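Local coordinates for protein signal recognition particle subunit SRP68 (Chaetomium thermophilum, PDB 4P3G) that binds SRP RNA through this N-terminal domain and, within the signal recognition particle, probably takes part in cotranslational targeting of secretory and membrane proteins to the endoplasmic reticulum, at residues Glu19-Tyr24 with Arg31-Gly36; Leu78-Ala83 with Ala117-Lys122; Arg104-Ile109 with Glu156-Gly161. One frame throughout, in Å; residues are numbered along the deposited sequence.

Contact 1 (Glu19-Tyr24 with Arg31-Gly36); sequences EKALLY and RTQLSG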
# COMPACT_ATOMS: atom_id res chain seq x y z
N GLU A 19 -13.29 -14.14 26.25
CA GLU A 19 -12.15 -14.81 26.85
C GLU A 19 -12.59 -15.75 27.96
O GLU A 19 -11.98 -16.80 28.11
CB GLU A 19 -11.12 -13.83 27.38
CG GLU A 19 -10.41 -13.02 26.30
CD GLU A 19 -9.54 -11.93 26.89
OE1 GLU A 19 -9.55 -11.81 28.14
OE2 GLU A 19 -8.87 -11.20 26.13
N LYS A 20 -13.62 -15.38 28.73
CA LYS A 20 -14.09 -16.24 29.83
C LYS A 20 -14.58 -17.58 29.31
O LYS A 20 -14.17 -18.63 29.78
CB LYS A 20 -15.26 -15.61 30.59
CG LYS A 20 -15.87 -16.65 31.57
CD LYS A 20 -17.21 -16.31 32.19
CE LYS A 20 -17.12 -15.18 33.18
NZ LYS A 20 -18.48 -14.84 33.67
N ALA A 21 -15.47 -17.52 28.33
CA ALA A 21 -16.14 -18.69 27.81
C ALA A 21 -15.24 -19.60 26.99
O ALA A 21 -15.45 -20.81 26.93
CB ALA A 21 -17.33 -18.30 27.02
N LEU A 22 -14.22 -19.01 26.37
CA LEU A 22 -13.33 -19.76 25.49
C LEU A 22 -12.15 -20.39 26.22
O LEU A 22 -11.22 -20.92 25.59
CB LEU A 22 -12.81 -18.87 24.39
CG LEU A 22 -13.61 -18.94 23.09
CD1 LEU A 22 -15.06 -18.52 23.30
CD2 LEU A 22 -12.94 -18.05 22.08
N LEU A 23 -12.14 -20.25 27.54
CA LEU A 23 -11.03 -20.75 28.33
C LEU A 23 -11.10 -22.26 28.45
O LEU A 23 -10.13 -22.97 28.23
CB LEU A 23 -11.02 -20.11 29.70
CG LEU A 23 -9.60 -19.98 30.24
CD1 LEU A 23 -9.49 -18.73 31.13
CD2 LEU A 23 -9.06 -21.24 30.92
N TYR A 24 -12.27 -22.75 28.83
CA TYR A 24 -12.49 -24.18 28.98
C TYR A 24 -13.60 -24.61 28.04
O TYR A 24 -14.10 -25.74 28.12
CB TYR A 24 -12.86 -24.51 30.44
CG TYR A 24 -11.79 -24.21 31.47
CD1 TYR A 24 -10.72 -25.07 31.65
CD2 TYR A 24 -11.87 -23.08 32.28
CE1 TYR A 24 -9.74 -24.80 32.58
CE2 TYR A 24 -10.89 -22.81 33.22
CZ TYR A 24 -9.83 -23.67 33.36
OH TYR A 24 -8.84 -23.44 34.29
N ARG A 31 -22.53 -19.00 24.62
CA ARG A 31 -23.93 -18.78 24.38
C ARG A 31 -24.78 -19.17 25.59
O ARG A 31 -25.73 -18.47 25.95
CB ARG A 31 -24.31 -19.56 23.14
CG ARG A 31 -25.70 -19.37 22.70
CD ARG A 31 -25.87 -20.25 21.51
NE ARG A 31 -27.25 -20.35 21.10
CZ ARG A 31 -27.68 -21.30 20.29
NH1 ARG A 31 -26.81 -22.21 19.86
NH2 ARG A 31 -28.95 -21.36 19.94
N THR A 32 -24.43 -20.30 26.21
CA THR A 32 -25.10 -20.74 27.42
C THR A 32 -24.81 -19.70 28.50
O THR A 32 -25.74 -19.17 29.11
CB THR A 32 -24.61 -22.14 27.91
OG1 THR A 32 -25.08 -23.17 27.02
CG2 THR A 32 -25.12 -22.43 29.29
N GLN A 33 -23.53 -19.40 28.70
CA GLN A 33 -23.12 -18.48 29.75
C GLN A 33 -23.83 -17.16 29.61
O GLN A 33 -24.36 -16.63 30.57
CB GLN A 33 -21.61 -18.26 29.70
CG GLN A 33 -20.77 -19.49 30.01
CD GLN A 33 -19.29 -19.19 30.14
OE1 GLN A 33 -18.85 -18.06 29.91
NE2 GLN A 33 -18.51 -20.20 30.51
N LEU A 34 -23.88 -16.65 28.39
CA LEU A 34 -24.56 -15.39 28.11
C LEU A 34 -26.05 -15.43 28.44
O LEU A 34 -26.60 -14.48 28.96
CB LEU A 34 -24.35 -15.01 26.65
CG LEU A 34 -22.96 -14.53 26.23
CD1 LEU A 34 -22.89 -14.41 24.72
CD2 LEU A 34 -22.61 -13.20 26.87
N SER A 35 -26.70 -16.54 28.11
CA SER A 35 -28.13 -16.70 28.36
C SER A 35 -28.48 -16.66 29.84
O SER A 35 -29.54 -16.17 30.22
CB SER A 35 -28.59 -18.03 27.77
OG SER A 35 -28.17 -18.14 26.42
N GLY A 36 -27.57 -17.16 30.67
CA GLY A 36 -27.73 -17.11 32.11
C GLY A 36 -27.58 -15.70 32.63
O GLY A 36 -28.34 -15.24 33.47

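Contact 2 (Leu78-Ala83 with Ala117-Lys122); sequences LTAERA and ARIAEK. With PO4 (phosphate ion), chain E.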
# COMPACT_ATOMS: atom_id res chain seq x y z
N LEU A 78 -24.99 -8.07 26.40
CA LEU A 78 -25.30 -9.49 26.52
C LEU A 78 -26.22 -9.90 25.38
O LEU A 78 -26.11 -10.99 24.82
CB LEU A 78 -25.96 -9.79 27.87
CG LEU A 78 -25.02 -9.53 29.05
CD1 LEU A 78 -25.69 -9.72 30.43
CD2 LEU A 78 -23.75 -10.35 28.93
N THR A 79 -27.14 -9.01 25.04
CA THR A 79 -28.08 -9.31 23.98
C THR A 79 -27.37 -9.45 22.66
O THR A 79 -27.56 -10.43 21.96
CB THR A 79 -29.15 -8.22 23.88
OG1 THR A 79 -29.77 -8.05 25.16
CG2 THR A 79 -30.19 -8.63 22.88
N ALA A 80 -26.51 -8.48 22.35
CA ALA A 80 -25.76 -8.48 21.10
C ALA A 80 -24.76 -9.64 21.07
O ALA A 80 -24.63 -10.34 20.05
CB ALA A 80 -25.05 -7.15 20.92
N GLU A 81 -24.06 -9.81 22.18
CA GLU A 81 -23.05 -10.86 22.27
C GLU A 81 -23.65 -12.26 22.11
O GLU A 81 -22.99 -13.17 21.61
CB GLU A 81 -22.29 -10.76 23.59
CG GLU A 81 -21.19 -9.74 23.57
CD GLU A 81 -20.10 -10.08 22.58
OE1 GLU A 81 -19.27 -10.96 22.92
OE2 GLU A 81 -20.08 -9.49 21.46
N ARG A 82 -24.90 -12.44 22.55
CA ARG A 82 -25.52 -13.75 22.43
C ARG A 82 -25.77 -14.11 20.95
O ARG A 82 -25.47 -15.21 20.51
CB ARG A 82 -26.82 -13.81 23.24
CG ARG A 82 -27.37 -15.22 23.43
CD ARG A 82 -28.58 -15.25 24.34
NE ARG A 82 -29.73 -14.69 23.66
CZ ARG A 82 -30.98 -14.75 24.11
NH1 ARG A 82 -31.24 -15.32 25.28
NH2 ARG A 82 -31.96 -14.20 23.40
N ALA A 83 -26.23 -13.15 20.16
CA ALA A 83 -26.44 -13.37 18.73
C ALA A 83 -25.13 -13.70 18.04
O ALA A 83 -25.08 -14.48 17.09
CB ALA A 83 -27.08 -12.15 18.08
N ALA A 117 -25.49 -6.45 15.31
CA ALA A 117 -25.04 -5.14 14.84
C ALA A 117 -26.08 -4.08 15.16
O ALA A 117 -25.76 -3.04 15.73
CB ALA A 117 -24.78 -5.18 13.36
N ARG A 118 -27.34 -4.36 14.82
CA ARG A 118 -28.42 -3.41 15.07
C ARG A 118 -28.49 -3.04 16.55
O ARG A 118 -28.66 -1.88 16.91
CB ARG A 118 -29.75 -4.00 14.62
CG ARG A 118 -29.96 -3.98 13.14
CD ARG A 118 -31.39 -4.30 12.74
NE ARG A 118 -31.82 -5.62 13.19
CZ ARG A 118 -31.70 -6.73 12.47
NH1 ARG A 118 -31.14 -6.67 11.27
NH2 ARG A 118 -32.12 -7.89 12.94
N ILE A 119 -28.33 -4.03 17.42
CA ILE A 119 -28.41 -3.76 18.85
C ILE A 119 -27.25 -2.88 19.29
O ILE A 119 -27.46 -1.90 20.01
CB ILE A 119 -28.44 -5.09 19.68
CG1 ILE A 119 -29.76 -5.80 19.47
CG2 ILE A 119 -28.26 -4.81 21.19
CD1 ILE A 119 -29.67 -7.28 19.78
N ALA A 120 -26.05 -3.20 18.84
CA ALA A 120 -24.87 -2.43 19.22
C ALA A 120 -24.92 -1.04 18.62
O ALA A 120 -24.44 -0.09 19.22
CB ALA A 120 -23.61 -3.13 18.80
N GLU A 121 -25.49 -0.93 17.42
CA GLU A 121 -25.54 0.37 16.77
C GLU A 121 -26.45 1.31 17.54
O GLU A 121 -26.13 2.49 17.74
CB GLU A 121 -25.99 0.25 15.30
CG GLU A 121 -24.89 -0.30 14.39
CD GLU A 121 -25.40 -0.74 13.02
OE1 GLU A 121 -26.62 -0.66 12.77
OE2 GLU A 121 -24.55 -1.14 12.19
N LYS A 122 -27.58 0.78 17.99
CA LYS A 122 -28.50 1.58 18.77
C LYS A 122 -27.87 1.97 20.11
O LYS A 122 -28.18 3.04 20.66
CB LYS A 122 -29.81 0.83 19.00
CG LYS A 122 -30.58 0.54 17.74
CD LYS A 122 -32.03 0.19 18.06
CE LYS A 122 -32.94 0.43 16.86
NZ LYS A 122 -32.60 -0.44 15.69
P PO4 E . -29.47 -4.52 9.17
O1 PO4 E . -28.94 -5.61 10.06
O2 PO4 E . -28.82 -3.20 9.53
O3 PO4 E . -30.96 -4.40 9.32
O4 PO4 E . -29.17 -4.87 7.72

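Contact 3 (Arg104-Ile109 with Glu156-Gly161); sequences RTRSHI and EKQNWG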
# COMPACT_ATOMS: atom_id res chain seq x y z
N ARG A 104 -28.53 -21.64 3.19
CA ARG A 104 -29.53 -21.41 4.24
C ARG A 104 -28.90 -21.08 5.60
O ARG A 104 -29.25 -20.10 6.26
CB ARG A 104 -30.36 -22.67 4.43
CG ARG A 104 -31.28 -22.62 5.65
CD ARG A 104 -32.10 -23.91 5.84
NE ARG A 104 -32.98 -23.84 7.01
CZ ARG A 104 -34.21 -23.34 7.03
NH1 ARG A 104 -34.77 -22.90 5.90
NH2 ARG A 104 -34.92 -23.33 8.15
N THR A 105 -27.93 -21.90 5.98
CA THR A 105 -27.26 -21.76 7.25
C THR A 105 -26.52 -20.45 7.25
O THR A 105 -26.45 -19.77 8.26
CB THR A 105 -26.31 -22.94 7.53
OG1 THR A 105 -27.10 -24.12 7.72
CG2 THR A 105 -25.48 -22.70 8.77
N ARG A 106 -25.95 -20.10 6.10
CA ARG A 106 -25.26 -18.82 5.99
C ARG A 106 -26.23 -17.69 6.25
O ARG A 106 -25.88 -16.70 6.87
CB ARG A 106 -24.60 -18.65 4.62
CG ARG A 106 -23.85 -17.33 4.51
CD ARG A 106 -23.24 -17.16 3.14
NE ARG A 106 -22.20 -18.17 2.95
CZ ARG A 106 -20.95 -18.03 3.39
NH1 ARG A 106 -20.57 -16.91 4.01
NH2 ARG A 106 -20.07 -19.01 3.18
N SER A 107 -27.46 -17.84 5.77
CA SER A 107 -28.46 -16.80 5.93
C SER A 107 -28.80 -16.57 7.40
O SER A 107 -28.94 -15.43 7.84
CB SER A 107 -29.72 -17.14 5.16
OG SER A 107 -30.74 -16.21 5.49
N HIS A 108 -28.91 -17.67 8.16
CA HIS A 108 -29.22 -17.64 9.59
C HIS A 108 -28.05 -17.05 10.39
O HIS A 108 -28.23 -16.30 11.35
CB HIS A 108 -29.58 -19.04 10.08
CG HIS A 108 -30.18 -19.08 11.45
ND1 HIS A 108 -30.04 -20.15 12.30
CD2 HIS A 108 -30.93 -18.17 12.13
CE1 HIS A 108 -30.67 -19.91 13.44
NE2 HIS A 108 -31.22 -18.71 13.35
N ILE A 109 -26.84 -17.43 10.00
CA ILE A 109 -25.63 -16.89 10.59
C ILE A 109 -25.56 -15.38 10.38
O ILE A 109 -25.26 -14.63 11.29
CB ILE A 109 -24.40 -17.55 9.99
CG1 ILE A 109 -24.31 -18.98 10.52
CG2 ILE A 109 -23.16 -16.80 10.39
CD1 ILE A 109 -23.14 -19.74 10.01
N GLU A 156 -19.48 -12.16 6.65
CA GLU A 156 -20.13 -13.46 6.52
C GLU A 156 -21.06 -13.53 5.30
O GLU A 156 -21.24 -14.59 4.69
CB GLU A 156 -20.90 -13.79 7.79
CG GLU A 156 -20.01 -14.15 8.97
CD GLU A 156 -19.09 -15.32 8.68
OE1 GLU A 156 -19.59 -16.33 8.14
OE2 GLU A 156 -17.88 -15.23 9.00
N LYS A 157 -21.65 -12.39 4.97
CA LYS A 157 -22.52 -12.26 3.81
C LYS A 157 -21.68 -12.23 2.54
O LYS A 157 -22.21 -12.25 1.42
CB LYS A 157 -23.32 -10.98 3.93
CG LYS A 157 -24.59 -10.89 3.09
CD LYS A 157 -25.41 -9.69 3.57
CE LYS A 157 -26.77 -9.61 2.92
NZ LYS A 157 -27.52 -8.46 3.50
N GLN A 158 -20.36 -12.15 2.72
CA GLN A 158 -19.43 -12.13 1.60
C GLN A 158 -19.57 -10.85 0.77
O GLN A 158 -19.26 -10.81 -0.42
CB GLN A 158 -19.58 -13.41 0.77
CG GLN A 158 -18.95 -14.57 1.48
CD GLN A 158 -19.31 -15.93 0.91
OE1 GLN A 158 -20.19 -16.06 0.06
NE2 GLN A 158 -18.64 -16.96 1.41
N ASN A 159 -20.04 -9.80 1.42
CA ASN A 159 -20.16 -8.49 0.80
C ASN A 159 -18.92 -7.68 1.14
O ASN A 159 -18.94 -6.85 2.04
CB ASN A 159 -21.44 -7.82 1.29
CG ASN A 159 -21.75 -6.55 0.56
OD1 ASN A 159 -20.92 -6.00 -0.18
ND2 ASN A 159 -22.98 -6.06 0.74
N TRP A 160 -17.83 -7.97 0.43
CA TRP A 160 -16.49 -7.53 0.82
C TRP A 160 -16.26 -6.04 0.92
O TRP A 160 -15.62 -5.58 1.86
CB TRP A 160 -15.44 -8.14 -0.11
CG TRP A 160 -15.61 -9.61 -0.28
CD1 TRP A 160 -15.89 -10.26 -1.44
CD2 TRP A 160 -15.53 -10.61 0.74
NE1 TRP A 160 -15.96 -11.61 -1.22
CE2 TRP A 160 -15.76 -11.86 0.12
CE3 TRP A 160 -15.27 -10.58 2.12
CZ2 TRP A 160 -15.76 -13.06 0.82
CZ3 TRP A 160 -15.26 -11.78 2.82
CH2 TRP A 160 -15.49 -13.01 2.16
N GLY A 161 -16.75 -5.27 -0.04
CA GLY A 161 -16.53 -3.84 0.03
C GLY A 161 -17.16 -3.20 1.25
O GLY A 161 -16.48 -2.55 2.04

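Contact 1 (Glu19-Tyr24 with Arg31-Gly36)
K20 and A21, in the last turn of helix 10-21, meet Q33 in the next helix, 27-44, in a small contact of van der Waals character beside the short turn that joins the two helices. The interface buries 125 Å² in all, of which Q33 supplies 67 Å², and no hydrogen bond crosses it. The closest backbones are A21 and Q33, whose CA atoms stand 7.2 Å apart, so a single long side chain is enough to span the gap.

The Q33 chain runs straight beyond CG (chi2 -172°) and carries its amide up against the other helix. There Q33 OE1 lies 3.3 Å from A21 CB, and K20 CD comes equally near, 3.3 Å from the same OE1. The oxygen is thus held between the A21 methyl and the lysine chain, which come from opposite sides of the amide plane; K20 CD meets only the oxygen end, obliquely. Q33 NE2 is less closely engaged, with A21 CA at 3.9 Å. K20 reaches its place because CG is anti to the backbone N (chi1 170°), which carries the chain across the end of Q33 at a slant; the bend at chi3 then turns NZ off toward K37, a residue of like charge.

Within 31-36, S35 OG adds a bond to R31 O, which also accepts the helical bond from S35 N at 3.1 Å; the two donors approach from opposite faces of the carbonyl plane. A21 additionally rests on Y30, while L34 packs on L78 of helix 71-93. The contact belongs to the helix-turn-helix connection between helices 10-21 and 27-44 of the all-helical RNA-binding domain, a domain related to tetratricopeptide repeats.

Contact 2 (Leu78-Ala83 with Ala117-Lys122)
I119 of helix 103-128 packs on T79 and A80 of helix 71-93 in a helix-helix interface of the RNA-binding domain, with a phosphate site beside it. The backbones come close, the CA atoms of A80 and I119 being 5.9 Å apart, which the small alanine permits. Across this gap A80 CB meets I119 CG2 at 4.0 Å. The other branch of I119 goes elsewhere: CG1 is anti to the carbonyl carbon (chi1 -70°), and CD1 reaches T79 CG2 at 3.4 Å, the two side chains crossing at about a right angle. T79 OG1 is turned back to L75 O in its own helix, leaving its methyl for I119. Y145 of helix 136-156 covers A80 and A120.

The neighbouring R118 takes no part in this packing. Its chain is bent at chi3, and R118 NH1 makes weak hydrogen bonds to phosphate O1 (2.7 Å) and phosphate O3 (3.0 Å), with the phosphorus in the plane at the guanidinium edge. R150 NH1 binds the same ion, which probably came from the crystallisation liquor. Apolar contacts thus join the helices, while two arginines gather an anion alongside, consistent with affinity for an RNA backbone.

Contact 3 (Arg104-Ile109 with Glu156-Gly161)
NH1 of R106 donates a hydrogen bond to the backbone oxygen of E156, with 2.5 Å between R106 NH1 and E156 O and an N-H...O angle of 139°. The acceptor lies in the guanidinium plane, and the donor in turn lies in the carbonyl plane; at 2.70 Å resolution the short length itself carries no weight. E156 closes helix 136-156, and a carbonyl at such a C-terminal end would probably be polarised in favour of a cationic donor.

Two torsions explain the reach: R106 CG is anti to the backbone N, and a bend at chi3 swings the guanidinium round to the helix end. A second nitrogen, NH2, binds T98 OG1, which fixes the rotation of the group. Over the rim of one guanidinium face lies the Q158 amide, its CD 3.6 Å from R106 CZ and its plane tilted 32° against the guanidinium. Q158 NE2 is 3.1 Å from R106 NH2, but both are donors, and no hydrogen bond forms between them. E156 OE1 is 4.3 Å from R106 NH1 and well out of the guanidinium plane, a pairing by charge alone, while E156 OE2 forms a salt bridge with K91. I109 CG2 adds a contact to E156 OE1 at 4.2 Å.

A leucine in place of R106 would probably leave E156 O and the T98 hydroxyl without this donor and the Q158 amide without the flat group it lies over.

Q158, at positive phi (67°), ends the helix in a Schellman motif, and N159 follows at the N-cap position of helix 160-181. An arginine of helix 103-128 thus clasps the tight turn between two successive helices of this all-helical domain.

In the fold
Contact 2 lies deepest, its centre 8 Å from that of the chain, against 16 Å for contact 1 and 15 Å for contact 3. It is also the one in which both segments lie wholly within helices, and its packing across the interface is purely apolar. In each outer contact one segment is a helix end, and long polar side chains do the work: a glutamine amide touching aliphatic carbons in contact 1, an arginine bonded to a helix-terminal carbonyl in contact 3. Contacts 1 and 2 touch, L34 CD1 lying 3.5 Å from R82 CA, whereas contacts 2 and 3 share helix 103-128 without touching, their nearest atoms about 6 Å apart.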